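Local coordinates for protein HTP-2 (PDB 4TZM) that is a meiotic HORMA domain protein of the chromosome axis that binds a closure-motif peptide of HTP-3, probably as a step in axis assembly, at residues A90-A95 / A195-K200; G103-I108 / F209-F214; E123-K128 / K184-L189; A154-L159 / I232-P237; L159-E162 / S166-D169. All coordinates share one frame; numbering follows the deposited sequence.

Contact 1 (A90-A95 / A195-K200); sequences AQLLRA and ANFRLK
The ring of Phe197 takes a methyl group on one face: Leu93 CD2 sits over it, 4.0 Å from the centroid and 27° off the ring normal, a CH-pi contact. The methyl lies toward the outer end of the ring, 3.7 Å from CE1 of Phe197. Leu92 reaches the same ring obliquely, its CD1 4.3 Å from Phe197 CD2. The guanidinium of Arg198, on the other side of the strand, has CB of Asn196 at its edge.

Two neighbouring leucines of helix 84-102 thus meet one phenylalanine of strand 193-201. Phe197 points at the helix and holds CG anti to its carbonyl carbon (chi1 -82°). Leu93 does not start out toward the strand; one branch of its fork does the touching, and the two side chains cross at about a right angle. Ile46 and Phe50 of helix 35-56 also pack on Leu93, while Phe214 of strand 214-217 touches both Leu92 and Phe197. Arg198 NE donates to Asn196 OD1 over 3.0 Å, using a lone pair in the carbonyl plane, though the bond is bent to 137°; its other nitrogens bond to the carbonyls of Asp118 and Phe220.

This is helix-on-sheet packing in the HORMA domain, beside the peptide site: residues of 195-200 pair antiparallel with the bound peptide, and Phe197 O accepts a hydrogen bond from one of its polar side chains. The helix meets the ring through apolar contact, without a hydrogen bond, and the strand's backbone serves its neighbouring strand and the peptide.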
# COMPACT_ATOMS: atom_id res chain seq x y z
N ALA A 90 4.49 5.98 -10.39
CA ALA A 90 3.07 5.66 -10.27
C ALA A 90 2.70 4.43 -11.09
O ALA A 90 1.87 3.62 -10.67
CB ALA A 90 2.22 6.85 -10.69
N GLN A 91 3.34 4.28 -12.25
CA GLN A 91 3.08 3.13 -13.11
C GLN A 91 3.60 1.84 -12.48
O GLN A 91 2.96 0.80 -12.59
CB GLN A 91 3.68 3.35 -14.50
CG GLN A 91 2.80 4.20 -15.39
CD GLN A 91 3.14 4.07 -16.86
OE1 GLN A 91 3.90 3.18 -17.25
NE2 GLN A 91 2.58 4.95 -17.68
N LEU A 92 4.75 1.93 -11.82
CA LEU A 92 5.24 0.85 -10.98
C LEU A 92 4.14 0.41 -10.03
O LEU A 92 3.80 -0.77 -9.95
CB LEU A 92 6.47 1.28 -10.19
CG LEU A 92 7.77 1.49 -10.95
CD1 LEU A 92 8.82 2.02 -9.99
CD2 LEU A 92 8.21 0.18 -11.56
N LEU A 93 3.58 1.38 -9.31
CA LEU A 93 2.58 1.10 -8.29
C LEU A 93 1.29 0.56 -8.91
O LEU A 93 0.61 -0.26 -8.30
CB LEU A 93 2.29 2.36 -7.48
CG LEU A 93 3.52 2.94 -6.79
CD1 LEU A 93 3.17 4.23 -6.05
CD2 LEU A 93 4.13 1.91 -5.85
N ARG A 94 0.97 1.02 -10.12
CA ARG A 94 -0.24 0.58 -10.80
C ARG A 94 -0.08 -0.86 -11.28
O ARG A 94 -1.02 -1.65 -11.21
CB ARG A 94 -0.57 1.50 -11.98
CG ARG A 94 -1.78 1.05 -12.80
CD ARG A 94 -3.07 1.21 -12.01
NE ARG A 94 -4.23 0.67 -12.72
CZ ARG A 94 -4.89 1.32 -13.68
NH1 ARG A 94 -4.51 2.54 -14.04
NH2 ARG A 94 -5.93 0.75 -14.28
N ALA A 95 1.11 -1.18 -11.75
CA ALA A 95 1.41 -2.54 -12.20
C ALA A 95 1.28 -3.53 -11.06
O ALA A 95 0.71 -4.61 -11.23
CB ALA A 95 2.81 -2.61 -12.81
N ALA A 195 16.57 4.07 -2.49
CA ALA A 195 15.19 3.64 -2.28
C ALA A 195 14.75 2.71 -3.41
O ALA A 195 15.01 2.98 -4.58
CB ALA A 195 14.27 4.85 -2.18
N ASN A 196 14.06 1.64 -3.04
CA ASN A 196 13.71 0.57 -3.97
C ASN A 196 12.29 0.04 -3.74
O ASN A 196 11.80 0.04 -2.61
CB ASN A 196 14.72 -0.57 -3.84
CG ASN A 196 14.99 -1.26 -5.15
OD1 ASN A 196 15.37 -2.43 -5.18
ND2 ASN A 196 14.81 -0.54 -6.25
N PHE A 197 11.65 -0.40 -4.82
CA PHE A 197 10.38 -1.12 -4.72
C PHE A 197 10.62 -2.60 -5.03
O PHE A 197 11.09 -2.94 -6.11
CB PHE A 197 9.34 -0.55 -5.68
CG PHE A 197 8.64 0.66 -5.14
CD1 PHE A 197 7.70 0.54 -4.13
CD2 PHE A 197 8.90 1.92 -5.66
CE1 PHE A 197 7.04 1.66 -3.64
CE2 PHE A 197 8.25 3.04 -5.17
CZ PHE A 197 7.32 2.91 -4.16
N ARG A 198 10.31 -3.46 -4.07
CA ARG A 198 10.54 -4.89 -4.22
C ARG A 198 9.29 -5.66 -3.84
O ARG A 198 8.62 -5.33 -2.86
CB ARG A 198 11.73 -5.34 -3.36
CG ARG A 198 12.98 -4.49 -3.54
CD ARG A 198 14.11 -4.95 -2.64
NE ARG A 198 15.22 -3.99 -2.64
CZ ARG A 198 16.37 -4.18 -2.02
NH1 ARG A 198 16.59 -5.30 -1.34
NH2 ARG A 198 17.32 -3.25 -2.07
N LEU A 199 8.96 -6.69 -4.61
CA LEU A 199 7.72 -7.41 -4.37
C LEU A 199 7.90 -8.93 -4.34
O LEU A 199 8.93 -9.45 -4.76
CB LEU A 199 6.66 -7.01 -5.41
CG LEU A 199 6.92 -7.18 -6.91
CD1 LEU A 199 6.67 -8.60 -7.37
CD2 LEU A 199 6.04 -6.22 -7.69
N LYS A 200 6.89 -9.61 -3.83
CA LYS A 200 6.91 -11.06 -3.74
C LYS A 200 5.65 -11.62 -4.38
O LYS A 200 4.54 -11.22 -4.04
CB LYS A 200 7.01 -11.51 -2.28
CG LYS A 200 6.98 -13.02 -2.07
CD LYS A 200 7.04 -13.35 -0.59
CE LYS A 200 6.99 -14.85 -0.35
NZ LYS A 200 6.95 -15.17 1.10

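Contact 2 (G103-I108 / F209-F214); sequences GFLKEI and FRIDGF
Phe104 presents an edge to the face of Phe209 in a T-shaped pair, centroids 4.8 Å apart and planes at 72°. Phe104 CD2 is the probing atom: it stands 3.3 Å above the plane of the Phe209 ring, over its centre, and 3.4 Å from Phe209 CD2. CB of Phe104 adds a further touch, on Phe209 CE2. With CG anti to the backbone N (chi1 174°), Phe209 swings its ring out from the loop and turns the face to Phe104. Ala205 and Pro206 also pack on Phe104, and Asp102 on Phe209.

The pair lies where helix 84-102 ends in a Schellman motif, Gly103 being its C-prime residue with positive phi, and the chain enters strand 105-113. The loop facing it closes in a type II beta turn from Ile211 to Phe214, with Gly213 at the position of positive phi. An alanine in place of Phe209 would probably leave the edge of Phe104 without the face it points into and open a gap between the loop and the helix end.

Further along, Leu105 and Ile211 cross at about a right angle, CD1 of Leu105 being 4.1 Å from CD1 of Ile211. Leu199 packs against both.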
# COMPACT_ATOMS: atom_id res chain seq x y z
N GLY A 103 -4.66 -11.87 -8.44
CA GLY A 103 -4.43 -12.51 -7.15
C GLY A 103 -3.02 -13.06 -7.01
O GLY A 103 -2.81 -14.07 -6.34
N PHE A 104 -2.05 -12.38 -7.62
CA PHE A 104 -0.69 -12.91 -7.71
C PHE A 104 0.31 -12.18 -6.82
O PHE A 104 1.44 -12.63 -6.66
CB PHE A 104 -0.21 -12.85 -9.16
CG PHE A 104 -0.96 -13.77 -10.09
CD1 PHE A 104 -1.70 -14.83 -9.60
CD2 PHE A 104 -0.92 -13.57 -11.46
CE1 PHE A 104 -2.39 -15.68 -10.45
CE2 PHE A 104 -1.60 -14.41 -12.32
CZ PHE A 104 -2.34 -15.46 -11.82
N LEU A 105 -0.10 -11.05 -6.25
CA LEU A 105 0.80 -10.24 -5.43
C LEU A 105 0.69 -10.57 -3.95
O LEU A 105 -0.37 -10.44 -3.35
CB LEU A 105 0.52 -8.75 -5.65
CG LEU A 105 1.47 -7.82 -4.90
CD1 LEU A 105 2.87 -7.93 -5.49
CD2 LEU A 105 0.97 -6.39 -4.92
N LYS A 106 1.80 -11.00 -3.35
CA LYS A 106 1.85 -11.34 -1.93
C LYS A 106 2.20 -10.12 -1.07
O LYS A 106 1.52 -9.82 -0.08
CB LYS A 106 2.87 -12.46 -1.69
CG LYS A 106 3.16 -12.77 -0.22
CD LYS A 106 1.96 -13.40 0.48
CE LYS A 106 2.31 -13.79 1.92
NZ LYS A 106 2.79 -12.63 2.73
N GLU A 107 3.25 -9.41 -1.46
CA GLU A 107 3.73 -8.25 -0.72
C GLU A 107 4.44 -7.27 -1.64
O GLU A 107 5.26 -7.67 -2.46
CB GLU A 107 4.68 -8.68 0.40
CG GLU A 107 5.39 -7.51 1.07
CD GLU A 107 6.40 -7.95 2.12
OE1 GLU A 107 6.44 -9.15 2.46
OE2 GLU A 107 7.15 -7.08 2.61
N ILE A 108 4.14 -5.98 -1.51
CA ILE A 108 4.97 -4.96 -2.14
C ILE A 108 5.58 -4.06 -1.07
O ILE A 108 4.89 -3.57 -0.18
CB ILE A 108 4.19 -4.11 -3.17
CG1 ILE A 108 5.08 -2.98 -3.69
CG2 ILE A 108 2.90 -3.56 -2.57
CD1 ILE A 108 4.48 -2.19 -4.83
N PHE A 209 4.04 -15.12 -15.96
CA PHE A 209 3.45 -13.86 -15.51
C PHE A 209 4.49 -13.01 -14.79
O PHE A 209 5.07 -13.45 -13.80
CB PHE A 209 2.25 -14.11 -14.60
CG PHE A 209 1.68 -12.85 -14.00
CD1 PHE A 209 0.77 -12.08 -14.71
CD2 PHE A 209 2.06 -12.43 -12.73
CE1 PHE A 209 0.24 -10.92 -14.16
CE2 PHE A 209 1.55 -11.27 -12.18
CZ PHE A 209 0.63 -10.51 -12.90
N ARG A 210 4.72 -11.80 -15.28
CA ARG A 210 5.65 -10.89 -14.63
C ARG A 210 5.05 -9.51 -14.54
O ARG A 210 4.41 -9.03 -15.48
CB ARG A 210 6.98 -10.85 -15.39
CG ARG A 210 8.04 -9.99 -14.72
CD ARG A 210 9.31 -9.92 -15.55
NE ARG A 210 9.08 -9.29 -16.85
CZ ARG A 210 9.15 -7.98 -17.07
NH1 ARG A 210 9.43 -7.15 -16.07
NH2 ARG A 210 8.92 -7.50 -18.28
N ILE A 211 5.23 -8.86 -13.40
CA ILE A 211 4.70 -7.52 -13.22
C ILE A 211 5.59 -6.52 -13.95
O ILE A 211 6.81 -6.54 -13.82
CB ILE A 211 4.56 -7.19 -11.72
CG1 ILE A 211 3.59 -8.18 -11.08
CG2 ILE A 211 4.08 -5.76 -11.53
CD1 ILE A 211 3.53 -8.12 -9.58
N ASP A 212 4.95 -5.66 -14.75
CA ASP A 212 5.68 -4.71 -15.57
C ASP A 212 6.46 -3.73 -14.71
O ASP A 212 5.90 -3.08 -13.82
CB ASP A 212 4.72 -3.95 -16.50
CG ASP A 212 5.43 -3.31 -17.68
OD1 ASP A 212 6.47 -3.84 -18.11
OD2 ASP A 212 4.94 -2.28 -18.20
N GLY A 213 7.76 -3.63 -14.96
CA GLY A 213 8.61 -2.70 -14.24
C GLY A 213 9.46 -3.41 -13.20
O GLY A 213 10.40 -2.83 -12.66
N PHE A 214 9.13 -4.66 -12.93
CA PHE A 214 9.83 -5.44 -11.92
C PHE A 214 10.55 -6.63 -12.54
O PHE A 214 9.92 -7.61 -12.94
CB PHE A 214 8.86 -5.92 -10.83
CG PHE A 214 8.24 -4.81 -10.03
CD1 PHE A 214 7.11 -4.15 -10.48
CD2 PHE A 214 8.77 -4.45 -8.79
CE1 PHE A 214 6.53 -3.13 -9.73
CE2 PHE A 214 8.19 -3.44 -8.04
CZ PHE A 214 7.07 -2.78 -8.51

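Contact 3 (E123-K128 / K184-L189); sequences EVFSMK and KVLEPL
At the C-terminal end of helix 164-185 the chain turns off into a connection toward strand 193-201, and here that connection covers the start of strand 123-133 in the HORMA domain sheet. Glu123 and Phe125 of the strand meet Leu186 and Leu189 of the connection; the two touching parts run 117° apart.

Glu123 stretches out, CG anti to the backbone N (chi1 -178°), and carries its carboxylate in beside both leucines. CD2 of Leu189 lies against it, 3.7 Å from OE2 of Glu123 and nearly as close to OE1. CD1 of Leu186 comes to the OE1 side, 3.9 Å from that oxygen of Glu123. The same methyl touches the ring of Phe125 at its edge, near the ring plane, with Leu186 CD1 4.0 Å from Phe125 CZ. Phe125 and Leu186 come at each other from opposite directions. One leucine branch therefore touches a carboxylate oxygen and an aromatic edge together.

No hydrogen bond spans the two segments, and the polar end of Glu123 finds its partners nearby instead: OE1 accepts from Ser248 OG and forms a salt bridge with Arg57 NH2. Arg57 NH1 in turn bonds to the carbonyl O of Glu187, and both leucines pack on the side chain of Arg57. Phe125 also touches Val53 of helix 35-56 and Cys246 of the neighbouring strand 240-248.

The chemistry is that of a buried charge with an apolar lining. Leu186 and Leu189 probably strengthen the pairing of Glu123 with Arg57 by limiting solvent around the carboxylate, and Arg57 ties the strand to the connection through both its bonds.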
# COMPACT_ATOMS: atom_id res chain seq x y z
N GLU A 123 15.44 0.64 6.27
CA GLU A 123 14.05 1.04 6.46
C GLU A 123 13.14 0.35 5.44
O GLU A 123 13.46 0.31 4.25
CB GLU A 123 13.90 2.56 6.35
CG GLU A 123 12.49 3.07 6.59
CD GLU A 123 12.46 4.57 6.86
OE1 GLU A 123 12.81 4.98 7.98
OE2 GLU A 123 12.08 5.32 5.94
N VAL A 124 12.01 -0.19 5.90
CA VAL A 124 11.07 -0.87 5.02
C VAL A 124 9.62 -0.49 5.32
O VAL A 124 9.17 -0.54 6.46
CB VAL A 124 11.19 -2.41 5.14
CG1 VAL A 124 10.07 -3.09 4.36
CG2 VAL A 124 12.54 -2.88 4.64
N PHE A 125 8.89 -0.10 4.28
CA PHE A 125 7.44 0.04 4.37
C PHE A 125 6.78 -1.05 3.54
O PHE A 125 6.86 -1.03 2.31
CB PHE A 125 7.00 1.43 3.90
CG PHE A 125 7.25 2.51 4.91
CD1 PHE A 125 8.49 3.12 5.00
CD2 PHE A 125 6.24 2.92 5.77
CE1 PHE A 125 8.73 4.12 5.93
CE2 PHE A 125 6.47 3.92 6.70
CZ PHE A 125 7.71 4.52 6.78
N SER A 126 6.13 -2.00 4.21
CA SER A 126 5.60 -3.18 3.54
C SER A 126 4.08 -3.24 3.55
O SER A 126 3.44 -2.88 4.54
CB SER A 126 6.17 -4.45 4.17
OG SER A 126 5.82 -4.54 5.54
N MET A 127 3.51 -3.70 2.45
CA MET A 127 2.07 -3.94 2.36
C MET A 127 1.82 -5.38 1.92
O MET A 127 2.03 -5.74 0.76
CB MET A 127 1.42 -2.95 1.39
CG MET A 127 -0.11 -2.93 1.46
SD MET A 127 -0.87 -1.60 0.50
CE MET A 127 0.12 -0.19 0.99
N LYS A 128 1.37 -6.21 2.87
CA LYS A 128 1.14 -7.63 2.61
C LYS A 128 -0.33 -7.92 2.39
O LYS A 128 -1.19 -7.33 3.06
CB LYS A 128 1.68 -8.48 3.76
CG LYS A 128 3.18 -8.35 3.98
CD LYS A 128 3.63 -9.06 5.24
CE LYS A 128 5.13 -8.94 5.45
NZ LYS A 128 5.59 -9.63 6.69
N LYS A 184 6.59 12.72 13.34
CA LYS A 184 6.78 12.88 14.79
C LYS A 184 7.50 11.71 15.48
O LYS A 184 7.90 11.83 16.63
CB LYS A 184 5.42 13.09 15.47
CG LYS A 184 4.59 14.22 14.90
CD LYS A 184 5.15 15.58 15.28
CE LYS A 184 4.22 16.70 14.83
NZ LYS A 184 4.60 18.01 15.43
N VAL A 185 7.66 10.58 14.78
CA VAL A 185 8.24 9.40 15.41
C VAL A 185 9.60 9.00 14.83
O VAL A 185 10.58 8.87 15.56
CB VAL A 185 7.31 8.18 15.30
CG1 VAL A 185 7.97 6.95 15.91
CG2 VAL A 185 5.98 8.46 15.98
N LEU A 186 9.65 8.82 13.51
CA LEU A 186 10.88 8.40 12.85
C LEU A 186 11.93 9.51 12.81
O LEU A 186 11.60 10.69 12.66
CB LEU A 186 10.59 7.93 11.42
CG LEU A 186 9.79 6.64 11.27
CD1 LEU A 186 9.64 6.27 9.80
CD2 LEU A 186 10.46 5.51 12.04
N GLU A 187 13.19 9.12 12.96
CA GLU A 187 14.31 10.02 12.71
C GLU A 187 14.40 10.28 11.21
O GLU A 187 13.89 9.48 10.41
CB GLU A 187 15.63 9.42 13.21
CG GLU A 187 16.14 9.99 14.53
CD GLU A 187 17.59 9.63 14.78
OE1 GLU A 187 18.16 8.87 13.97
OE2 GLU A 187 18.16 10.09 15.79
N PRO A 188 15.02 11.40 10.81
CA PRO A 188 15.25 11.64 9.38
C PRO A 188 16.14 10.57 8.76
O PRO A 188 16.99 10.02 9.46
CB PRO A 188 15.95 13.00 9.36
CG PRO A 188 15.57 13.66 10.67
CD PRO A 188 15.45 12.54 11.65
N LEU A 189 15.94 10.28 7.48
CA LEU A 189 16.79 9.34 6.77
C LEU A 189 18.21 9.90 6.65
O LEU A 189 18.39 11.12 6.62
CB LEU A 189 16.22 9.02 5.38
CG LEU A 189 15.07 8.02 5.33
CD1 LEU A 189 14.52 7.87 3.92
CD2 LEU A 189 15.52 6.67 5.87

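Contact 4 (A154-L159 / I232-P237); sequences AELAQL and IGHLRP
Leu159 and Arg236 both set CG anti to the backbone N, and the arginine then bends at chi2 (53°), which brings its NE to the backbone oxygen of Leu159. Arg236 NE donates to Leu159 O over 2.8 Å from a position tilted 34° out of the carbonyl plane; NH2 of Arg236 adds a weak bond to the same oxygen at 3.3 Å. The two side chains slide past each other in opposite directions, Leu159 CD2 lying 4.0 Å from Arg236 CB.

The contact joins the C-terminal end of helix 153-158 to the end of strand 228-235, which pairs with 240-248 in the HORMA domain sheet. Packing on His234 completes it: CD2 of Leu159 comes in obliquely at the CD2-NE2 bond, 3.4 Å from CD2 of His234, and Leu156 CD1 rests 3.9 Å from His234 CB.

The rest of the guanidinium is also engaged. NH1 of Arg236 bonds to Pro237 O at 2.9 Å, nearly along the C=O axis; NH2 bonds to the carbonyl of Gly136, and Phe132 makes a cation-pi contact. A methionine in place of Arg236 would probably leave the carbonyls of Leu159, Pro237 and Gly136 without this shared donor and let the residues after the helix shift.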
# COMPACT_ATOMS: atom_id res chain seq x y z
N ALA A 154 -3.10 -14.73 10.85
CA ALA A 154 -4.14 -15.37 11.66
C ALA A 154 -5.26 -14.41 12.03
O ALA A 154 -6.44 -14.75 11.91
CB ALA A 154 -3.53 -15.98 12.92
N GLU A 155 -4.91 -13.21 12.46
CA GLU A 155 -5.91 -12.22 12.84
C GLU A 155 -6.62 -11.64 11.61
O GLU A 155 -7.84 -11.68 11.51
CB GLU A 155 -5.28 -11.09 13.65
CG GLU A 155 -6.27 -10.04 14.11
CD GLU A 155 -5.62 -8.96 14.95
OE1 GLU A 155 -4.37 -8.97 15.08
OE2 GLU A 155 -6.35 -8.10 15.49
N LEU A 156 -5.83 -11.11 10.67
CA LEU A 156 -6.38 -10.44 9.49
C LEU A 156 -7.23 -11.36 8.61
O LEU A 156 -8.17 -10.90 7.96
CB LEU A 156 -5.24 -9.84 8.65
CG LEU A 156 -5.68 -8.79 7.63
CD1 LEU A 156 -6.41 -7.65 8.34
CD2 LEU A 156 -4.49 -8.26 6.83
N ALA A 157 -6.91 -12.65 8.60
CA ALA A 157 -7.67 -13.62 7.82
C ALA A 157 -9.08 -13.78 8.39
O ALA A 157 -10.04 -13.96 7.64
CB ALA A 157 -6.96 -14.96 7.80
N GLN A 158 -9.19 -13.70 9.71
CA GLN A 158 -10.47 -13.82 10.39
C GLN A 158 -11.29 -12.53 10.29
O GLN A 158 -12.50 -12.54 10.53
CB GLN A 158 -10.26 -14.18 11.87
CG GLN A 158 -9.71 -15.58 12.13
CD GLN A 158 -9.65 -15.91 13.62
OE1 GLN A 158 -9.29 -15.08 14.45
NE2 GLN A 158 -10.03 -17.14 13.96
N LEU A 159 -10.63 -11.43 9.95
CA LEU A 159 -11.28 -10.12 9.92
C LEU A 159 -12.36 -10.03 8.84
O LEU A 159 -12.11 -10.30 7.67
CB LEU A 159 -10.25 -9.02 9.71
CG LEU A 159 -10.87 -7.62 9.74
CD1 LEU A 159 -11.63 -7.41 11.04
CD2 LEU A 159 -9.81 -6.55 9.55
N ILE A 232 1.15 0.09 10.96
CA ILE A 232 0.49 1.31 10.51
C ILE A 232 -1.02 1.12 10.48
O ILE A 232 -1.78 2.02 10.84
CB ILE A 232 0.99 1.74 9.11
CG1 ILE A 232 2.41 2.30 9.19
CG2 ILE A 232 0.07 2.79 8.49
CD1 ILE A 232 3.48 1.25 9.11
N GLY A 233 -1.45 -0.06 10.05
CA GLY A 233 -2.86 -0.37 9.95
C GLY A 233 -3.18 -1.42 8.90
O GLY A 233 -2.28 -2.01 8.30
N HIS A 234 -4.47 -1.66 8.69
CA HIS A 234 -4.93 -2.67 7.75
C HIS A 234 -6.09 -2.15 6.90
O HIS A 234 -6.66 -1.10 7.16
CB HIS A 234 -5.36 -3.93 8.50
CG HIS A 234 -6.53 -3.73 9.41
ND1 HIS A 234 -6.40 -3.35 10.72
CD2 HIS A 234 -7.86 -3.85 9.18
CE1 HIS A 234 -7.60 -3.25 11.27
NE2 HIS A 234 -8.50 -3.55 10.36
N LEU A 235 -6.42 -2.92 5.86
CA LEU A 235 -7.52 -2.61 4.96
C LEU A 235 -8.32 -3.88 4.72
O LEU A 235 -7.74 -4.95 4.51
CB LEU A 235 -7.00 -2.02 3.64
CG LEU A 235 -6.35 -0.64 3.69
CD1 LEU A 235 -5.63 -0.30 2.39
CD2 LEU A 235 -7.39 0.43 4.01
N ARG A 236 -9.65 -3.78 4.76
CA ARG A 236 -10.50 -4.94 4.53
C ARG A 236 -11.69 -4.56 3.65
O ARG A 236 -12.79 -4.34 4.16
CB ARG A 236 -10.98 -5.54 5.86
CG ARG A 236 -11.81 -6.83 5.76
CD ARG A 236 -11.10 -7.91 4.95
NE ARG A 236 -11.67 -9.24 5.14
CZ ARG A 236 -12.51 -9.84 4.31
NH1 ARG A 236 -12.92 -9.23 3.20
NH2 ARG A 236 -12.95 -11.06 4.57
N PRO A 237 -11.46 -4.45 2.34
CA PRO A 237 -12.59 -4.32 1.42
C PRO A 237 -13.31 -5.66 1.24
O PRO A 237 -13.06 -6.59 2.01
CB PRO A 237 -11.95 -3.85 0.11
CG PRO A 237 -10.53 -4.27 0.21
CD PRO A 237 -10.17 -4.23 1.66

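Contact 5 (L159-E162 / S166-D169); sequences LRYE and SVRD
Water carries the polar exchange between Glu162 and Ser166. One water accepts from Glu162 N and donates to Ser166 OG, 3.1 Å from each. A second donates to Glu162 O at 2.7 Å and accepts from Ser166 N at a longer 3.3 Å. Both backbone polar groups of Glu162 are thus bridged to the serine, one to its hydroxyl and the other to its amide. Ser166 OG also hydrogen-bonds directly to the carbonyl of Gly163, a bond that probably holds the hydroxyl's rotation.

Direct packing is slight. With chi1 at 70°, between its own backbone N and carbonyl carbon, Ser166 OG sits 3.3 Å from Glu162 C and 3.6 Å from Glu162 CB. The carboxylate of Glu162 leads away from the helix.

Apolar contact comes from Tyr161, which offers its ring edge to Val167: CE1 of the tyrosine is 4.3 Å from CG2 of the valine, the methyl lying near the ring plane. Arg236 and Ser33 pack on the same tyrosine.

Two waters thus bridge the loop after helix 153-158 to the first part of helix 164-185, next to the residues that continue strand 228-235.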
# COMPACT_ATOMS: atom_id res chain seq x y z
N LEU A 159 -10.63 -11.43 9.95
CA LEU A 159 -11.28 -10.12 9.92
C LEU A 159 -12.36 -10.03 8.84
O LEU A 159 -12.11 -10.30 7.67
CB LEU A 159 -10.25 -9.02 9.71
CG LEU A 159 -10.87 -7.62 9.74
CD1 LEU A 159 -11.63 -7.41 11.04
CD2 LEU A 159 -9.81 -6.55 9.55
N ARG A 160 -13.56 -9.62 9.26
CA ARG A 160 -14.73 -9.55 8.38
C ARG A 160 -14.75 -8.27 7.56
O ARG A 160 -14.19 -7.25 7.95
CB ARG A 160 -16.01 -9.62 9.21
CG ARG A 160 -16.89 -10.84 8.97
CD ARG A 160 -18.20 -10.67 9.73
NE ARG A 160 -18.80 -11.94 10.14
CZ ARG A 160 -19.84 -12.04 10.97
NH1 ARG A 160 -20.39 -10.94 11.47
NH2 ARG A 160 -20.32 -13.23 11.30
N TYR A 161 -15.43 -8.32 6.41
CA TYR A 161 -15.74 -7.10 5.68
C TYR A 161 -16.93 -6.43 6.35
O TYR A 161 -18.00 -7.03 6.47
CB TYR A 161 -16.02 -7.40 4.20
CG TYR A 161 -16.74 -6.26 3.51
CD1 TYR A 161 -16.06 -5.09 3.19
CD2 TYR A 161 -18.09 -6.35 3.20
CE1 TYR A 161 -16.71 -4.04 2.56
CE2 TYR A 161 -18.75 -5.31 2.58
CZ TYR A 161 -18.05 -4.16 2.26
OH TYR A 161 -18.71 -3.12 1.64
N GLU A 162 -16.75 -5.19 6.79
CA GLU A 162 -17.75 -4.52 7.61
C GLU A 162 -18.38 -3.29 6.96
O GLU A 162 -19.00 -2.48 7.64
CB GLU A 162 -17.13 -4.13 8.96
CG GLU A 162 -16.61 -5.30 9.79
CD GLU A 162 -17.72 -6.13 10.43
OE1 GLU A 162 -18.91 -5.89 10.13
OE2 GLU A 162 -17.40 -7.02 11.25
N SER A 166 -16.46 1.53 6.96
CA SER A 166 -15.36 0.98 7.76
C SER A 166 -14.05 1.01 6.97
O SER A 166 -12.99 1.27 7.54
CB SER A 166 -15.68 -0.45 8.22
OG SER A 166 -15.66 -1.36 7.12
N VAL A 167 -14.12 0.75 5.67
CA VAL A 167 -12.94 0.82 4.82
C VAL A 167 -12.38 2.24 4.78
O VAL A 167 -11.17 2.45 4.90
CB VAL A 167 -13.23 0.33 3.38
CG1 VAL A 167 -11.98 0.44 2.53
CG2 VAL A 167 -13.73 -1.10 3.39
N ARG A 168 -13.27 3.22 4.61
CA ARG A 168 -12.88 4.63 4.64
C ARG A 168 -12.22 5.00 5.97
O ARG A 168 -11.24 5.75 6.00
CB ARG A 168 -14.09 5.54 4.39
CG ARG A 168 -13.82 7.05 4.49
CD ARG A 168 -15.12 7.85 4.32
NE ARG A 168 -14.94 9.28 4.51
CZ ARG A 168 -15.07 9.90 5.69
NH1 ARG A 168 -15.37 9.20 6.78
NH2 ARG A 168 -14.91 11.21 5.77
N ASP A 169 -12.75 4.48 7.07
CA ASP A 169 -12.16 4.69 8.39
C ASP A 169 -10.76 4.08 8.47
O ASP A 169 -9.85 4.66 9.06
CB ASP A 169 -13.03 4.10 9.50
CG ASP A 169 -14.32 4.86 9.71
OD1 ASP A 169 -14.45 5.99 9.21
OD2 ASP A 169 -15.22 4.31 10.39
O HOH W 1 -13.95 -3.89 6.47
O HOH W 2 -19.45 0.19 7.35

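All five contacts lie in the HORMA domain. Contacts 1 and 2, centres 9 Å apart, touch where strand 193-201 pairs with strand 105-113; contact 2 also meets contact 3, since 105-113 pairs with 123-133. Contacts 4 and 5 share Leu159, their centres again 9 Å apart, and lie about 22 and 25 Å from contact 1, across the chain's centre. Contacts 3 and 5 both use helix 164-185. Along the chain, contacts 1 and 2 interleave, contact 3 is nested within each, contact 5 within all three, while contact 4 crosses contacts 1, 2 and 3. Contacts 1 to 4 join distant parts of the chain around one sheet, contact 5 being local; the peptide-binding side lies at contacts 1 and 2.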